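Local coordinates for protein iota-carbonic anhydrase (Nostoc sp. PCC 7120 = FACHB-418, PDB 7C5V) that catalyses the hydration of carbon dioxide to bicarbonate without requiring a metal cofactor, at residues A[45-50]-A[111-116]; A[133-138]-A[155-160]. All coordinates share one frame; numbering follows the deposited sequence.

Followed from the N terminus, the chain first runs through the long helix 26-50, whose last turns supply residues 45-50. Interaction 1 closes a loop of 60 residues, which takes in helix 52-66, strand 75-77 and helix 91-99, when residues 111-116 return to that helix end just as strand 116-128 begins. Interaction 2 opens after this loop has shut, so the two lie in series, neither nested nor crossed: residues 133-138 and 155-160 pair within the hairpin of strands 132-143 and 148-159. The centres of interaction 1 and interaction 2 are about 25 Å apart, on opposite sides of the chain's centre. One ties a helix end to the entrance of the sheet, the other two neighbouring strands within it.

Interaction 1. Residues A[45-50]-A[111-116]; sequences TTYDAK and FALSSW
Y47 and L113 make the apolar half of this contact, D48 and S115 the polar half. CB of L113 sits over one face of the Y47 ring, 4.1 Å from its centroid and 25° off the ring normal, a CH-pi contact displaced toward the rim on the CD2-CE2 side. The leucine crosses the tyrosine at about a right angle, with CD2 of L113 3.9 Å from CG of Y47 near the root of the ring. With CG anti to the backbone N (chi1 -178°), the Y47 ring swings off the helix to meet L113. With the ring of Y47 cut back to an alanine, CB and CD2 of L113 would probably lose the surface they lie against, opening a gap between helix and turn. At the next residue of the helix, D48, the carboxylate accepts from the hydroxyl of S115, OG to OD2 modelled at 2.5 Å, a length too short to be relied on. The same OD2 forms a salt bridge with R117, which is likely to favour its negative charge. Behind this first shell, the turn is braced from within. F111 O accepts two side-chain bonds from opposite faces of its carbonyl plane: NE1 of W116 at 2.9 Å and OG of S114 at 3.1 Å. CB of S114 also lies 3.4 Å above one face of that indole, while W116 and A112 reach back to L40 of helix 26-50. The whole is a surface helix-to-loop contact of an alpha+beta fold, pinning a 3-10 turn to the C-terminal part of the long helix; W116, at the start of strand 116-128, has its side chain about 9 Å from those of the hydrogencarbonate-binding residues T79 and Y97.

Interaction 2. Residues A[133-138]-A[155-160]; sequences ATTMGN and WQFLKD
A133 and F157 exchange two backbone hydrogen bonds, A133 N to F157 O at 2.9 Å and F157 N to A133 O at 2.8 Å, the latter the straightest of the four in the pairing (N-H...O angle 169°). T135 and W155 do the same, T135 N to W155 O at 3.0 Å and W155 N to T135 O at 2.9 Å. These two hydrogen-bonded pairs flank the non-hydrogen-bonded pair T134-Q156, and the strand axes run antiparallel at 159°, 4.7 Å apart at their closest. CA-H...O contacts from Q156 CA to A133 O and from T134 CA to W155 O add to these. T134 and Q156 share one face of the sheet, where the side chain of T134 crosses that of Q156 at a slant, OG1 against CG at 3.3 Å, the glutamine running extended past CG. Their polar ends look outside the pair: NE2 of Q156 bonds OG1 of T169 and OG1 of T134 of the second subunit, and OG1 of T134 is met by Q156 of that subunit. A133, T135, W155 and F157 occupy the other face. Because OG1 of T135 stands between the backbone N and the carbonyl carbon (chi1 72°), it is turned to CB of W155, 3.6 Å away, at the indole edge, while CG2 of T135 lies at the edge of the F157 ring. F157 places CZ 3.8 Å above one face of the W155 indole, which also meets the rings of W36 and H170 edge to face. V29 and A32 of helix 26-50 cover this side, against A133, T135 and F157. The pairing is that of a beta hairpin in a mixed sheet, with one face packed on the long helix and the other joined to a second subunit.

Interaction 1. Residues A[45-50]-A[111-116]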
loop_
_atom_site.group_PDB
_atom_site.type_symbol
_atom_site.label_atom_id
_atom_site.label_comp_id
_atom_site.label_asym_id
_atom_site.label_seq_id
_atom_site.Cartn_x
_atom_site.Cartn_y
_atom_site.Cartn_z
ATOM N N THR A 45 26.749 1.166 24.920
ATOM C CA THR A 45 27.982 0.444 25.190
ATOM C C THR A 45 29.180 1.174 24.620
ATOM O O THR A 45 30.277 1.120 25.199
ATOM C CB THR A 45 27.866 -0.962 24.611
ATOM O OG1 THR A 45 26.902 -1.694 25.386
ATOM C CG2 THR A 45 29.211 -1.687 24.592
ATOM N N THR A 46 28.991 1.887 23.508
ATOM C CA THR A 46 30.091 2.679 22.968
ATOM C C THR A 46 30.387 3.892 23.850
ATOM O O THR A 46 31.552 4.277 24.003
ATOM C CB THR A 46 29.779 3.091 21.528
ATOM O OG1 THR A 46 29.936 1.946 20.671
ATOM C CG2 THR A 46 30.722 4.196 21.063
ATOM N N TYR A 47 29.361 4.486 24.461
ATOM C CA TYR A 47 29.591 5.594 25.377
ATOM C C TYR A 47 30.469 5.158 26.544
ATOM O O TYR A 47 31.569 5.687 26.742
ATOM C CB TYR A 47 28.256 6.132 25.875
ATOM C CG TYR A 47 28.369 7.324 26.801
ATOM C CD1 TYR A 47 28.933 8.526 26.367
ATOM C CD2 TYR A 47 27.886 7.259 28.098
ATOM C CE1 TYR A 47 29.012 9.615 27.203
ATOM C CE2 TYR A 47 27.962 8.345 28.944
ATOM C CZ TYR A 47 28.523 9.521 28.499
ATOM O OH TYR A 47 28.591 10.601 29.367
ATOM N N ASP A 48 29.999 4.174 27.320
ATOM C CA ASP A 48 30.769 3.667 28.453
ATOM C C ASP A 48 32.186 3.256 28.060
ATOM O O ASP A 48 33.105 3.322 28.885
ATOM C CB ASP A 48 30.056 2.476 29.075
ATOM C CG ASP A 48 28.665 2.808 29.530
ATOM O OD1 ASP A 48 28.311 4.002 29.605
ATOM O OD2 ASP A 48 27.910 1.857 29.807
ATOM N N ALA A 49 32.393 2.828 26.822
ATOM C CA ALA A 49 33.693 2.305 26.438
ATOM C C ALA A 49 34.501 3.233 25.546
ATOM O O ALA A 49 35.659 2.909 25.258
ATOM C CB ALA A 49 33.539 0.948 25.737
ATOM N N LYS A 50 33.945 4.368 25.104
ATOM C CA LYS A 50 34.669 5.227 24.168
ATOM C C LYS A 50 34.360 6.718 24.305
ATOM O O LYS A 50 35.042 7.534 23.678
ATOM C CB LYS A 50 34.401 4.796 22.718
ATOM C CG LYS A 50 34.934 3.419 22.321
ATOM C CD LYS A 50 35.269 3.341 20.837
ATOM C CE LYS A 50 34.886 1.982 20.264
ATOM N NZ LYS A 50 35.437 1.762 18.902
ATOM N N PHE A 111 19.293 9.966 26.327
ATOM C CA PHE A 111 18.620 8.755 26.800
ATOM C C PHE A 111 19.459 7.490 26.605
ATOM O O PHE A 111 19.451 6.590 27.454
ATOM C CB PHE A 111 17.281 8.626 26.085
ATOM C CG PHE A 111 16.574 7.348 26.353
ATOM C CD1 PHE A 111 16.848 6.215 25.593
ATOM C CD2 PHE A 111 15.623 7.276 27.365
ATOM C CE1 PHE A 111 16.194 5.031 25.838
ATOM C CE2 PHE A 111 14.956 6.102 27.617
ATOM C CZ PHE A 111 15.245 4.973 26.851
ATOM N N ALA A 112 20.180 7.396 25.491
ATOM C CA ALA A 112 20.954 6.199 25.187
ATOM C C ALA A 112 22.257 6.095 25.976
ATOM O O ALA A 112 22.980 5.102 25.817
ATOM C CB ALA A 112 21.267 6.139 23.687
ATOM N N LEU A 113 22.584 7.076 26.815
ATOM C CA LEU A 113 23.847 7.087 27.544
ATOM C C LEU A 113 23.749 6.436 28.927
ATOM O O LEU A 113 24.725 6.466 29.680
ATOM C CB LEU A 113 24.350 8.528 27.664
ATOM C CG LEU A 113 24.336 9.294 26.329
ATOM C CD1 LEU A 113 24.963 10.679 26.463
ATOM C CD2 LEU A 113 25.013 8.493 25.213
ATOM N N SER A 114 22.603 5.841 29.269
ATOM C CA SER A 114 22.351 5.247 30.585
ATOM C C SER A 114 22.877 3.821 30.702
ATOM O O SER A 114 22.254 2.988 31.370
ATOM C CB SER A 114 20.854 5.285 30.894
ATOM O OG SER A 114 20.243 6.490 30.469
ATOM N N SER A 115 23.999 3.505 30.061
ATOM C CA SER A 115 24.683 2.225 30.252
ATOM C C SER A 115 23.722 1.055 30.081
ATOM O O SER A 115 23.657 0.148 30.914
ATOM C CB SER A 115 25.359 2.166 31.623
ATOM O OG SER A 115 26.573 2.912 31.628
ATOM N N TRP A 116 22.932 1.110 29.008
ATOM C CA TRP A 116 21.984 0.044 28.730
ATOM C C TRP A 116 22.741 -1.209 28.327
ATOM O O TRP A 116 23.876 -1.138 27.853
ATOM C CB TRP A 116 21.015 0.448 27.622
ATOM C CG TRP A 116 20.224 1.659 27.938
ATOM C CD1 TRP A 116 20.262 2.863 27.287
ATOM C CD2 TRP A 116 19.263 1.796 28.989
ATOM N NE1 TRP A 116 19.373 3.745 27.871
ATOM C CE2 TRP A 116 18.751 3.116 28.918
ATOM C CE3 TRP A 116 18.786 0.935 29.987
ATOM C CZ2 TRP A 116 17.786 3.589 29.809
ATOM C CZ3 TRP A 116 17.820 1.406 30.873
ATOM C CH2 TRP A 116 17.332 2.721 30.776
#

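Interaction 2. Residues A[133-138]-A[155-160]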
loop_
_atom_site.group_PDB
_atom_site.type_symbol
_atom_site.label_atom_id
_atom_site.label_comp_id
_atom_site.label_asym_id
_atom_site.label_seq_id
_atom_site.Cartn_x
_atom_site.Cartn_y
_atom_site.Cartn_z
ATOM N N ALA A 133 4.243 -1.685 8.283
ATOM C CA ALA A 133 3.840 -2.563 9.375
ATOM C C ALA A 133 3.919 -1.797 10.689
ATOM O O ALA A 133 4.890 -1.075 10.943
ATOM C CB ALA A 133 4.713 -3.818 9.429
ATOM N N THR A 134 2.887 -1.935 11.508
ATOM C CA THR A 134 2.849 -1.309 12.821
ATOM C C THR A 134 2.906 -2.377 13.897
ATOM O O THR A 134 2.246 -3.414 13.794
ATOM C CB THR A 134 1.592 -0.459 13.009
ATOM O OG1 THR A 134 1.466 0.463 11.924
ATOM C CG2 THR A 134 1.665 0.327 14.309
ATOM N N THR A 135 3.704 -2.127 14.926
ATOM C CA THR A 135 3.688 -2.943 16.128
ATOM C C THR A 135 3.311 -2.083 17.321
ATOM O O THR A 135 3.617 -0.885 17.370
ATOM C CB THR A 135 5.031 -3.575 16.394
ATOM O OG1 THR A 135 5.914 -2.544 16.826
ATOM C CG2 THR A 135 5.578 -4.227 15.139
ATOM N N MET A 136 2.633 -2.702 18.289
ATOM C CA MET A 136 2.375 -2.051 19.564
ATOM C C MET A 136 2.518 -3.092 20.656
ATOM O O MET A 136 2.052 -4.225 20.507
ATOM C CB MET A 136 0.991 -1.409 19.610
ATOM C CG MET A 136 0.558 -1.056 21.014
ATOM S SD MET A 136 -1.082 -0.341 21.058
ATOM C CE MET A 136 -0.797 1.264 20.362
ATOM N N GLY A 137 3.194 -2.718 21.730
ATOM C CA GLY A 137 3.456 -3.621 22.833
ATOM C C GLY A 137 4.383 -2.966 23.841
ATOM O O GLY A 137 4.409 -1.734 23.955
ATOM N N ASN A 138 5.167 -3.765 24.558
ATOM C CA ASN A 138 6.103 -3.246 25.540
ATOM C C ASN A 138 7.528 -3.420 25.052
ATOM O O ASN A 138 7.840 -4.337 24.282
ATOM C CB ASN A 138 5.947 -3.944 26.891
ATOM C CG ASN A 138 4.667 -3.575 27.589
ATOM O OD1 ASN A 138 3.949 -4.439 28.076
ATOM N ND2 ASN A 138 4.373 -2.282 27.647
ATOM N N TRP A 155 5.510 1.336 16.974
ATOM C CA TRP A 155 6.452 1.531 15.890
ATOM C C TRP A 155 5.716 1.399 14.568
ATOM O O TRP A 155 4.761 0.629 14.443
ATOM C CB TRP A 155 7.577 0.500 15.944
ATOM C CG TRP A 155 8.803 0.943 16.687
ATOM C CD1 TRP A 155 9.399 2.169 16.636
ATOM C CD2 TRP A 155 9.591 0.148 17.582
ATOM N NE1 TRP A 155 10.508 2.188 17.441
ATOM C CE2 TRP A 155 10.652 0.960 18.033
ATOM C CE3 TRP A 155 9.504 -1.174 18.042
ATOM C CZ2 TRP A 155 11.621 0.498 18.921
ATOM C CZ3 TRP A 155 10.456 -1.630 18.929
ATOM C CH2 TRP A 155 11.507 -0.795 19.360
ATOM N N GLN A 156 6.156 2.156 13.578
ATOM C CA GLN A 156 5.713 1.920 12.215
ATOM C C GLN A 156 6.956 1.784 11.360
ATOM O O GLN A 156 7.861 2.622 11.447
ATOM C CB GLN A 156 4.807 3.034 11.684
ATOM C CG GLN A 156 3.731 2.547 10.739
ATOM C CD GLN A 156 2.990 3.673 10.039
ATOM O OE1 GLN A 156 2.312 3.444 9.032
ATOM N NE2 GLN A 156 3.103 4.884 10.565
ATOM N N PHE A 157 7.007 0.712 10.570
ATOM C CA PHE A 157 8.123 0.405 9.695
ATOM C C PHE A 157 7.671 0.507 8.247
ATOM O O PHE A 157 6.646 -0.069 7.878
ATOM C CB PHE A 157 8.646 -1.003 9.960
ATOM C CG PHE A 157 9.207 -1.195 11.336
ATOM C CD1 PHE A 157 10.507 -0.804 11.624
ATOM C CD2 PHE A 157 8.444 -1.787 12.331
ATOM C CE1 PHE A 157 11.036 -0.992 12.880
ATOM C CE2 PHE A 157 8.972 -1.975 13.579
ATOM C CZ PHE A 157 10.274 -1.580 13.856
ATOM N N LEU A 158 8.438 1.223 7.436
ATOM C CA LEU A 158 8.236 1.310 5.999
ATOM C C LEU A 158 9.365 0.555 5.298
ATOM O O LEU A 158 10.535 0.724 5.653
ATOM C CB LEU A 158 8.210 2.779 5.568
ATOM C CG LEU A 158 8.393 3.161 4.101
ATOM C CD1 LEU A 158 7.213 2.730 3.302
ATOM C CD2 LEU A 158 8.555 4.648 3.977
ATOM N N LYS A 159 9.023 -0.282 4.319
ATOM C CA LYS A 159 10.024 -0.952 3.496
ATOM C C LYS A 159 10.402 -0.031 2.337
ATOM O O LYS A 159 9.562 0.264 1.477
ATOM C CB LYS A 159 9.490 -2.286 2.992
ATOM C CG LYS A 159 10.542 -3.192 2.401
ATOM C CD LYS A 159 10.135 -4.618 2.627
ATOM C CE LYS A 159 10.812 -5.545 1.653
ATOM N NZ LYS A 159 10.358 -6.953 1.830
ATOM N N ASP A 160 11.658 0.434 2.314
ATOM C CA ASP A 160 12.049 1.429 1.322
ATOM C C ASP A 160 12.401 0.760 -0.005
ATOM O O ASP A 160 12.485 -0.465 -0.106
ATOM C CB ASP A 160 13.211 2.307 1.817
ATOM C CG ASP A 160 14.549 1.551 1.988
ATOM O OD1 ASP A 160 14.672 0.348 1.643
ATOM O OD2 ASP A 160 15.503 2.200 2.481
#